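Local coordinates for putative diflavin flavoprotein A 3 (Synechocystis sp., PDB 6H0C), which probably passes electrons from NADH to oxygen, reducing it to water, the chain here being its flavodiiron core of a metallo-beta-lactamase-like and a flavodoxin-like domain, at residues A[77-82]-A[100-105]; A[42-47]-A[136-141]; A[55-60]-A[88-93]. All coordinates share one frame; numbering follows the deposited sequence.

Contact 1: A[77-82]-A[100-105]; sequences DYVILG and PQATII
Residues 77-81 pair in parallel with 103-105 through four backbone hydrogen bonds. Asp-77 O accepts from Thr-103 N at 2.9 Å, and Thr-103 O accepts from Val-79 N at 3.0 Å. Val-79 O then receives Ile-105 N, and Leu-81 N reaches Ile-105 O, both at 2.8 Å. Water 1 donates to Asp-77 O and also hydrogen-bonds Thr-103 OG1, giving that carbonyl a second partner at the start of the pairing.

The two strands flank helix 86-98 in sequence, forming a beta-alpha-beta crossover of the metallo-beta-lactamase domain. Val-79, Leu-81 and Ile-104 pack against this helix.

The apolar contacts fall on both faces. On the face bearing Tyr-78, Ile-80 and Ile-105, the tyrosine ring leans against Ile-105, with Tyr-78 CD1 3.8 Å from both CG1 and CD1 of Ile-105. Chi1 of Ile-105 (-55°) sets CG1 beside the backbone N, and the bend at chi2 (-60°) turns CD1 onto the ring. Ile-80 lies alongside, its CG1 3.8 Å from Ile-105 CB. On the face of Val-79 and Ile-104, Leu-81 CD1 meets Ile-104 CG2 at 3.9 Å, the two side chains meeting at a slant.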
loop_
_atom_site.group_PDB
_atom_site.type_symbol
_atom_site.label_atom_id
_atom_site.label_comp_id
_atom_site.label_asym_id
_atom_site.label_seq_id
_atom_site.Cartn_x
_atom_site.Cartn_y
_atom_site.Cartn_z
ATOM N N ASP A 77 -1.927 -14.933 -21.640
ATOM C CA ASP A 77 -3.031 -15.671 -21.032
ATOM C C ASP A 77 -3.572 -15.002 -19.775
ATOM O O ASP A 77 -4.790 -14.977 -19.555
ATOM C CB ASP A 77 -2.601 -17.096 -20.688
ATOM C CG ASP A 77 -2.302 -17.924 -21.918
ATOM O OD1 ASP A 77 -3.251 -18.226 -22.669
ATOM O OD2 ASP A 77 -1.123 -18.280 -22.131
ATOM N N TYR A 78 -2.670 -14.477 -18.942
ATOM C CA TYR A 78 -3.070 -13.956 -17.637
ATOM C C TYR A 78 -2.425 -12.638 -17.292
ATOM O O TYR A 78 -1.244 -12.413 -17.592
ATOM C CB TYR A 78 -2.743 -14.957 -16.527
ATOM C CG TYR A 78 -3.449 -16.282 -16.685
ATOM C CD1 TYR A 78 -4.816 -16.398 -16.435
ATOM C CD2 TYR A 78 -2.750 -17.416 -17.080
ATOM C CE1 TYR A 78 -5.465 -17.607 -16.581
ATOM C CE2 TYR A 78 -3.391 -18.627 -17.226
ATOM C CZ TYR A 78 -4.747 -18.716 -16.974
ATOM O OH TYR A 78 -5.384 -19.925 -17.115
ATOM N N VAL A 79 -3.205 -11.772 -16.649
ATOM C CA VAL A 79 -2.639 -10.615 -15.977
ATOM C C VAL A 79 -2.919 -10.733 -14.474
ATOM O O VAL A 79 -4.070 -10.702 -14.025
ATOM C CB VAL A 79 -3.180 -9.290 -16.547
ATOM C CG1 VAL A 79 -2.568 -8.114 -15.792
ATOM C CG2 VAL A 79 -2.844 -9.187 -18.019
ATOM N N ILE A 80 -1.844 -10.897 -13.705
ATOM C CA ILE A 80 -1.948 -11.125 -12.277
ATOM C C ILE A 80 -1.673 -9.821 -11.532
ATOM O O ILE A 80 -0.645 -9.172 -11.762
ATOM C CB ILE A 80 -0.967 -12.231 -11.824
ATOM C CG1 ILE A 80 -1.228 -13.515 -12.606
ATOM C CG2 ILE A 80 -1.094 -12.494 -10.332
ATOM C CD1 ILE A 80 -0.314 -14.662 -12.206
ATOM N N LEU A 81 -2.598 -9.426 -10.657
ATOM C CA LEU A 81 -2.462 -8.161 -9.936
ATOM C C LEU A 81 -2.166 -8.405 -8.463
ATOM O O LEU A 81 -2.958 -9.054 -7.769
ATOM C CB LEU A 81 -3.731 -7.312 -10.072
ATOM C CG LEU A 81 -4.188 -7.021 -11.493
ATOM C CD1 LEU A 81 -5.538 -6.327 -11.497
ATOM C CD2 LEU A 81 -3.144 -6.174 -12.188
ATOM N N GLY A 82 -1.032 -7.888 -7.990
ATOM C CA GLY A 82 -0.671 -7.980 -6.579
ATOM C C GLY A 82 -1.414 -6.950 -5.735
ATOM O O GLY A 82 -1.506 -7.078 -4.510
ATOM N N PRO A 100 -7.138 -8.706 -25.385
ATOM C CA PRO A 100 -8.542 -8.923 -25.014
ATOM C C PRO A 100 -8.811 -10.352 -24.546
ATOM O O PRO A 100 -9.788 -10.591 -23.840
ATOM C CB PRO A 100 -9.297 -8.617 -26.310
ATOM C CG PRO A 100 -8.296 -8.867 -27.392
ATOM C CD PRO A 100 -6.984 -8.423 -26.822
ATOM N N GLN A 101 -7.942 -11.284 -24.923
ATOM C CA GLN A 101 -8.138 -12.684 -24.580
ATOM C C GLN A 101 -7.639 -13.019 -23.176
ATOM O O GLN A 101 -7.894 -14.111 -22.673
ATOM C CB GLN A 101 -7.432 -13.588 -25.592
ATOM C CG GLN A 101 -5.930 -13.680 -25.390
ATOM C CD GLN A 101 -5.226 -12.359 -25.634
ATOM O OE1 GLN A 101 -5.579 -11.619 -26.552
ATOM N NE2 GLN A 101 -4.235 -12.053 -24.806
ATOM N N ALA A 102 -6.927 -12.091 -22.544
ATOM C CA ALA A 102 -6.327 -12.383 -21.245
ATOM C C ALA A 102 -7.366 -12.412 -20.126
ATOM O O ALA A 102 -8.394 -11.735 -20.196
ATOM C CB ALA A 102 -5.240 -11.372 -20.926
ATOM N N THR A 103 -7.093 -13.206 -19.097
ATOM C CA THR A 103 -7.921 -13.215 -17.898
ATOM C C THR A 103 -7.224 -12.489 -16.749
ATOM O O THR A 103 -6.024 -12.665 -16.524
ATOM C CB THR A 103 -8.243 -14.639 -17.463
ATOM O OG1 THR A 103 -8.998 -15.277 -18.495
ATOM C CG2 THR A 103 -9.060 -14.631 -16.187
ATOM N N ILE A 104 -7.975 -11.664 -16.027
ATOM C CA ILE A 104 -7.421 -10.986 -14.867
ATOM C C ILE A 104 -7.423 -11.913 -13.650
ATOM O O ILE A 104 -8.432 -12.545 -13.334
ATOM C CB ILE A 104 -8.200 -9.704 -14.535
ATOM C CG1 ILE A 104 -8.053 -8.686 -15.671
ATOM C CG2 ILE A 104 -7.712 -9.120 -13.205
ATOM C CD1 ILE A 104 -9.289 -7.830 -15.908
ATOM N N ILE A 105 -6.280 -11.990 -12.979
ATOM C CA ILE A 105 -6.129 -12.782 -11.766
ATOM C C ILE A 105 -5.867 -11.864 -10.570
ATOM O O ILE A 105 -4.902 -11.088 -10.581
ATOM C CB ILE A 105 -4.962 -13.784 -11.891
ATOM C CG1 ILE A 105 -5.143 -14.670 -13.122
ATOM C CG2 ILE A 105 -4.824 -14.600 -10.617
ATOM C CD1 ILE A 105 -6.419 -15.485 -13.099
HETATM O O HOH W 1 -7.147 -16.801 -20.529
#

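Contact 2: A[42-47]-A[136-141]; sequences YLISAD and LDLGRG
At one end of the beta sandwich of the metallo-beta-lactamase domain, Ile-44, Ala-46 and Asp-47 meet Leu-138, Gly-139 and Arg-140, bringing together the turns of two hairpins from opposing sheets. Inside, the contact is apolar. Leu-138 keeps CG beside its backbone N (chi1 -57°) and runs on extended, carrying CD1 to within 3.7 Å of Ile-44 CG2; the two side chains cross at about a right angle. Ala-46 CB sits close to the other turn's backbone, 3.2 Å from Leu-138 O.

Toward the outside the contact becomes polar. The guanidinium of Arg-140 lies flat over the backbone of Ala-46, whose CA is centred 3.7 Å above one face. Bends at chi2 and chi3 fold the arginine back into this position. Asp-47 OD1 stands at the guanidinium edge, but its salt bridge to Arg-140 NH1 is long at 3.7 Å and the carboxylate is turned 81° from the guanidinium plane. The firmer ionic partner of Arg-140 is Asp-13, which takes NH2. Asp-47 OD2 accepts from water 2, which in turn accepts from Arg-140 N, so the same two residues are also joined through solvent. The second turn is shaped by an Asx turn: Asp-137 OD1 accepts from Gly-139 N at 2.8 Å, approached from above the carboxylate plane.

Strand 37-45 runs antiparallel to strand 49-52 in one sheet, and strand 135-137 antiparallel to strand 143-148 in the other; the Leu-138 side chain lies between the two sheets, touching Ala-50 of strand 49-52 and Leu-144 of strand 143-148.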
loop_
_atom_site.group_PDB
_atom_site.type_symbol
_atom_site.label_atom_id
_atom_site.label_comp_id
_atom_site.label_asym_id
_atom_site.label_seq_id
_atom_site.Cartn_x
_atom_site.Cartn_y
_atom_site.Cartn_z
ATOM N N TYR A 42 6.507 -8.690 -13.816
ATOM C CA TYR A 42 7.139 -9.992 -14.047
ATOM C C TYR A 42 6.392 -10.811 -15.091
ATOM O O TYR A 42 5.160 -10.835 -15.132
ATOM C CB TYR A 42 7.234 -10.777 -12.737
ATOM C CG TYR A 42 7.984 -10.030 -11.653
ATOM C CD1 TYR A 42 7.310 -9.170 -10.784
ATOM C CD2 TYR A 42 9.369 -10.160 -11.510
ATOM C CE1 TYR A 42 7.986 -8.473 -9.793
ATOM C CE2 TYR A 42 10.058 -9.460 -10.513
ATOM C CZ TYR A 42 9.355 -8.619 -9.663
ATOM O OH TYR A 42 10.014 -7.929 -8.673
ATOM N N LEU A 43 7.152 -11.480 -15.945
ATOM C CA LEU A 43 6.577 -12.326 -16.974
ATOM C C LEU A 43 7.028 -13.774 -16.797
ATOM O O LEU A 43 8.229 -14.071 -16.834
ATOM C CB LEU A 43 6.971 -11.812 -18.355
ATOM C CG LEU A 43 6.323 -12.511 -19.539
ATOM C CD1 LEU A 43 4.837 -12.224 -19.558
ATOM C CD2 LEU A 43 6.982 -12.034 -20.811
ATOM N N ILE A 44 6.067 -14.661 -16.555
ATOM C CA ILE A 44 6.325 -16.089 -16.623
ATOM C C ILE A 44 5.752 -16.610 -17.927
ATOM O O ILE A 44 4.548 -16.526 -18.175
ATOM C CB ILE A 44 5.709 -16.875 -15.459
ATOM C CG1 ILE A 44 6.178 -16.328 -14.113
ATOM C CG2 ILE A 44 6.082 -18.352 -15.567
ATOM C CD1 ILE A 44 5.535 -17.029 -12.927
ATOM N N SER A 45 6.622 -17.143 -18.767
ATOM C CA SER A 45 6.190 -17.616 -20.062
ATOM C C SER A 45 6.442 -19.110 -20.190
ATOM O O SER A 45 7.531 -19.534 -20.556
ATOM C CB SER A 45 6.909 -16.849 -21.161
ATOM O OG SER A 45 6.352 -17.169 -22.420
ATOM N N ALA A 46 5.433 -19.907 -19.868
ATOM C CA ALA A 46 5.561 -21.357 -19.957
ATOM C C ALA A 46 4.535 -21.861 -20.944
ATOM O O ALA A 46 4.359 -21.251 -21.999
ATOM C CB ALA A 46 5.371 -21.999 -18.607
ATOM N N ASP A 47 3.851 -22.956 -20.609
ATOM C CA ASP A 47 2.722 -23.414 -21.421
ATOM C C ASP A 47 1.668 -22.319 -21.503
ATOM O O ASP A 47 1.029 -22.123 -22.541
ATOM C CB ASP A 47 2.107 -24.689 -20.854
ATOM C CG ASP A 47 3.063 -25.860 -20.888
ATOM O OD1 ASP A 47 4.056 -25.811 -21.651
ATOM O OD2 ASP A 47 2.814 -26.830 -20.146
ATOM N N LEU A 136 -2.900 -21.820 -9.808
ATOM C CA LEU A 136 -2.996 -21.561 -11.235
ATOM C C LEU A 136 -1.762 -22.172 -11.907
ATOM O O LEU A 136 -0.623 -21.783 -11.632
ATOM C CB LEU A 136 -3.099 -20.060 -11.520
ATOM C CG LEU A 136 -3.349 -19.675 -12.978
ATOM C CD1 LEU A 136 -4.769 -20.048 -13.388
ATOM C CD2 LEU A 136 -3.086 -18.188 -13.206
ATOM N N ASP A 137 -1.990 -23.144 -12.778
ATOM C CA ASP A 137 -0.893 -23.900 -13.366
ATOM C C ASP A 137 -0.539 -23.319 -14.728
ATOM O O ASP A 137 -1.369 -23.314 -15.640
ATOM C CB ASP A 137 -1.285 -25.378 -13.467
ATOM C CG ASP A 137 -0.163 -26.259 -13.973
ATOM O OD1 ASP A 137 0.982 -25.783 -14.113
ATOM O OD2 ASP A 137 -0.438 -27.451 -14.224
ATOM N N LEU A 138 0.680 -22.797 -14.847
ATOM C CA LEU A 138 1.158 -22.234 -16.112
ATOM C C LEU A 138 1.886 -23.287 -16.940
ATOM O O LEU A 138 2.375 -23.001 -18.030
ATOM C CB LEU A 138 2.090 -21.043 -15.866
ATOM C CG LEU A 138 1.505 -19.895 -15.039
ATOM C CD1 LEU A 138 2.485 -18.722 -14.914
ATOM C CD2 LEU A 138 0.171 -19.438 -15.620
ATOM N N GLY A 139 1.960 -24.503 -16.408
ATOM C CA GLY A 139 2.694 -25.577 -17.050
ATOM C C GLY A 139 4.162 -25.555 -16.662
ATOM O O GLY A 139 4.641 -24.576 -16.085
ATOM N N ARG A 140 4.872 -26.641 -16.960
ATOM C CA ARG A 140 6.317 -26.696 -16.756
ATOM C C ARG A 140 6.724 -26.503 -15.290
ATOM O O ARG A 140 7.824 -26.021 -14.997
ATOM C CB ARG A 140 7.009 -25.652 -17.645
ATOM C CG ARG A 140 7.448 -26.208 -18.993
ATOM C CD ARG A 140 6.996 -25.363 -20.174
ATOM N NE ARG A 140 7.915 -24.268 -20.449
ATOM C CZ ARG A 140 7.963 -23.606 -21.600
ATOM N NH1 ARG A 140 7.153 -23.935 -22.596
ATOM N NH2 ARG A 140 8.825 -22.612 -21.753
ATOM N N GLY A 141 5.839 -26.895 -14.374
ATOM C CA GLY A 141 6.141 -26.854 -12.953
ATOM C C GLY A 141 5.777 -25.545 -12.265
ATOM O O GLY A 141 5.887 -25.437 -11.040
HETATM O O HOH W 2 4.179 -28.759 -18.291
#

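Contact 3: A[55-60]-A[88-93]; sequences PGESFT and RAHTLK
Thr-91 reaches from helix 86-98 to the loop carbonyl of Pro-55 and the hydroxyl of Thr-60. Its CB lies 3.1 Å from Pro-55 O. From there chi1 (-55°) places OG1 beside the backbone N, and OG1 donates to Pro-55 O in a short hydrogen bond of 2.5 Å, tilted 17° from the carbonyl plane. The same OG1 is 2.7 Å from Thr-60 OG1, which may donate to it, although that proton has other acceptors within reach. The methyl branch, CG2, stays 3.4 Å from Pro-55 O and comes 4.0 Å from Thr-60 CG2, the two threonine side chains running antiparallel past one another.

Thr-60 OG1 also stands in the plane of the His-90 imidazole, at its edge, with a weak hydrogen bond to ND1 at 3.5 Å. Glu-57 covers part of a face of that ring: its OE1 is 3.9 Å above the plane, nearer the ring's margin than its centre, while Glu-57 CG touches His-90 CB at 3.7 Å. On the other flank Arg-88 bends at chi2 and lays one face of its guanidinium over Gly-56 N. Arg-88 NH1 donates to Pro-54 O, and NH2 binds a citrate probably from the crystallisation liquor.

Flavodiiron relatives carry a His-x-Glu-x-Asp-His iron-binding motif in this region; here the sequence reads His-83, Asn-85, Asn-87, Arg-88, consistent with a non-canonical site. Asn-87 OD1 accepts from Glu-57 N. Residues 55-60, which connect strand 49-52 to helix 60-70, lie against helix 86-98, with Pro-55 packed on strands 14-21 and 37-45.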
loop_
_atom_site.group_PDB
_atom_site.type_symbol
_atom_site.label_atom_id
_atom_site.label_comp_id
_atom_site.label_asym_id
_atom_site.label_seq_id
_atom_site.Cartn_x
_atom_site.Cartn_y
_atom_site.Cartn_z
ATOM N N PRO A 55 2.971 -1.554 -14.587
ATOM C CA PRO A 55 3.232 -0.333 -13.805
ATOM C C PRO A 55 2.121 0.722 -13.957
ATOM O O PRO A 55 1.252 0.577 -14.816
ATOM C CB PRO A 55 4.553 0.176 -14.389
ATOM C CG PRO A 55 4.503 -0.283 -15.835
ATOM C CD PRO A 55 3.764 -1.613 -15.828
ATOM N N GLY A 56 2.158 1.767 -13.138
ATOM C CA GLY A 56 1.149 2.812 -13.186
ATOM C C GLY A 56 1.302 3.862 -14.282
ATOM O O GLY A 56 2.120 3.713 -15.192
ATOM N N GLU A 57 0.519 4.936 -14.164
ATOM C CA GLU A 57 0.356 5.948 -15.217
ATOM C C GLU A 57 1.648 6.584 -15.711
ATOM O O GLU A 57 1.766 6.887 -16.897
ATOM C CB GLU A 57 -0.568 7.079 -14.746
ATOM C CG GLU A 57 -1.869 6.636 -14.105
ATOM C CD GLU A 57 -2.861 7.786 -13.943
ATOM O OE1 GLU A 57 -3.081 8.516 -14.937
ATOM O OE2 GLU A 57 -3.413 7.955 -12.827
ATOM N N SER A 58 2.601 6.818 -14.809
ATOM C CA SER A 58 3.870 7.443 -15.193
ATOM C C SER A 58 4.639 6.581 -16.178
ATOM O O SER A 58 5.527 7.072 -16.864
ATOM C CB SER A 58 4.759 7.694 -13.973
ATOM O OG SER A 58 4.068 8.394 -12.967
ATOM N N PHE A 59 4.303 5.293 -16.231
ATOM C CA PHE A 59 5.125 4.316 -16.932
ATOM C C PHE A 59 4.397 3.619 -18.066
ATOM O O PHE A 59 5.010 2.867 -18.834
ATOM C CB PHE A 59 5.639 3.254 -15.960
ATOM C CG PHE A 59 6.554 3.792 -14.901
ATOM C CD1 PHE A 59 7.795 4.304 -15.234
ATOM C CD2 PHE A 59 6.180 3.762 -13.566
ATOM C CE1 PHE A 59 8.641 4.785 -14.261
ATOM C CE2 PHE A 59 7.018 4.236 -12.588
ATOM C CZ PHE A 59 8.251 4.751 -12.934
ATOM N N THR A 60 3.094 3.865 -18.159
ATOM C CA THR A 60 2.233 3.144 -19.091
ATOM C C THR A 60 2.830 2.981 -20.495
ATOM O O THR A 60 2.960 1.863 -20.988
ATOM C CB THR A 60 0.865 3.836 -19.224
ATOM O OG1 THR A 60 0.237 3.920 -17.933
ATOM C CG2 THR A 60 -0.029 3.056 -20.191
ATOM N N ARG A 88 -2.895 2.201 -11.412
ATOM C CA ARG A 88 -2.597 0.955 -12.104
ATOM C C ARG A 88 -3.686 0.607 -13.129
ATOM O O ARG A 88 -3.405 0.055 -14.197
ATOM C CB ARG A 88 -2.447 -0.196 -11.100
ATOM C CG ARG A 88 -1.296 -0.047 -10.101
ATOM C CD ARG A 88 0.053 -0.356 -10.719
ATOM N NE ARG A 88 1.144 -0.113 -9.773
ATOM C CZ ARG A 88 2.259 -0.839 -9.715
ATOM N NH1 ARG A 88 2.435 -1.861 -10.547
ATOM N NH2 ARG A 88 3.193 -0.545 -8.821
ATOM N N ALA A 89 -4.934 0.911 -12.790
ATOM C CA ALA A 89 -6.054 0.567 -13.664
ATOM C C ALA A 89 -5.932 1.284 -15.004
ATOM O O ALA A 89 -6.372 0.773 -16.037
ATOM C CB ALA A 89 -7.375 0.902 -12.999
ATOM N N HIS A 90 -5.310 2.458 -14.982
ATOM C CA HIS A 90 -5.093 3.235 -16.196
ATOM C C HIS A 90 -4.271 2.450 -17.226
ATOM O O HIS A 90 -4.652 2.354 -18.396
ATOM C CB HIS A 90 -4.400 4.545 -15.848
ATOM C CG HIS A 90 -4.126 5.411 -17.033
ATOM N ND1 HIS A 90 -2.929 5.378 -17.717
ATOM C CD2 HIS A 90 -4.895 6.333 -17.660
ATOM C CE1 HIS A 90 -2.970 6.250 -18.706
ATOM N NE2 HIS A 90 -4.155 6.835 -18.700
ATOM N N THR A 91 -3.146 1.890 -16.779
ATOM C CA THR A 91 -2.311 1.043 -17.626
ATOM C C THR A 91 -3.055 -0.204 -18.080
ATOM O O THR A 91 -2.919 -0.645 -19.228
ATOM C CB THR A 91 -1.036 0.602 -16.895
ATOM O OG1 THR A 91 -0.334 1.756 -16.420
ATOM C CG2 THR A 91 -0.140 -0.206 -17.829
ATOM N N LEU A 92 -3.833 -0.777 -17.167
ATOM C CA LEU A 92 -4.611 -1.971 -17.481
ATOM C C LEU A 92 -5.559 -1.753 -18.651
ATOM O O LEU A 92 -5.696 -2.637 -19.491
ATOM C CB LEU A 92 -5.411 -2.434 -16.269
ATOM C CG LEU A 92 -4.636 -3.261 -15.261
ATOM C CD1 LEU A 92 -5.547 -3.606 -14.097
ATOM C CD2 LEU A 92 -4.079 -4.514 -15.931
ATOM N N LYS A 93 -6.218 -0.595 -18.695
ATOM C CA LYS A 93 -7.157 -0.292 -19.782
ATOM C C LYS A 93 -6.486 -0.449 -21.145
ATOM O O LYS A 93 -7.056 -1.028 -22.069
ATOM C CB LYS A 93 -7.723 1.125 -19.659
ATOM C CG LYS A 93 -8.733 1.344 -18.538
ATOM C CD LYS A 93 -9.133 2.826 -18.452
ATOM C CE LYS A 93 -9.415 3.270 -17.012
ATOM N NZ LYS A 93 -9.578 4.750 -16.877
#

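Overall arrangement
All three contacts lie in the metallo-beta-lactamase domain. Contacts 1 and 2 have centres about 13 Å apart and touch: the Tyr-78 ring packs on Leu-138, with CD2 of the tyrosine 3.8 Å from CD2 of the leucine, linking the seven-stranded sheet to the opposing one. On the other face of that sheet, Leu-92, from the helical segment of contact 3, packs on Val-79 and Leu-81 of contact 1, the centres of the two contacts being about 14 Å apart. Contacts 2 and 3 do not touch, their nearest atoms about 8 Å apart. Contact 3, with its citrate-bound Arg-88, probably borders the region where relatives bind iron.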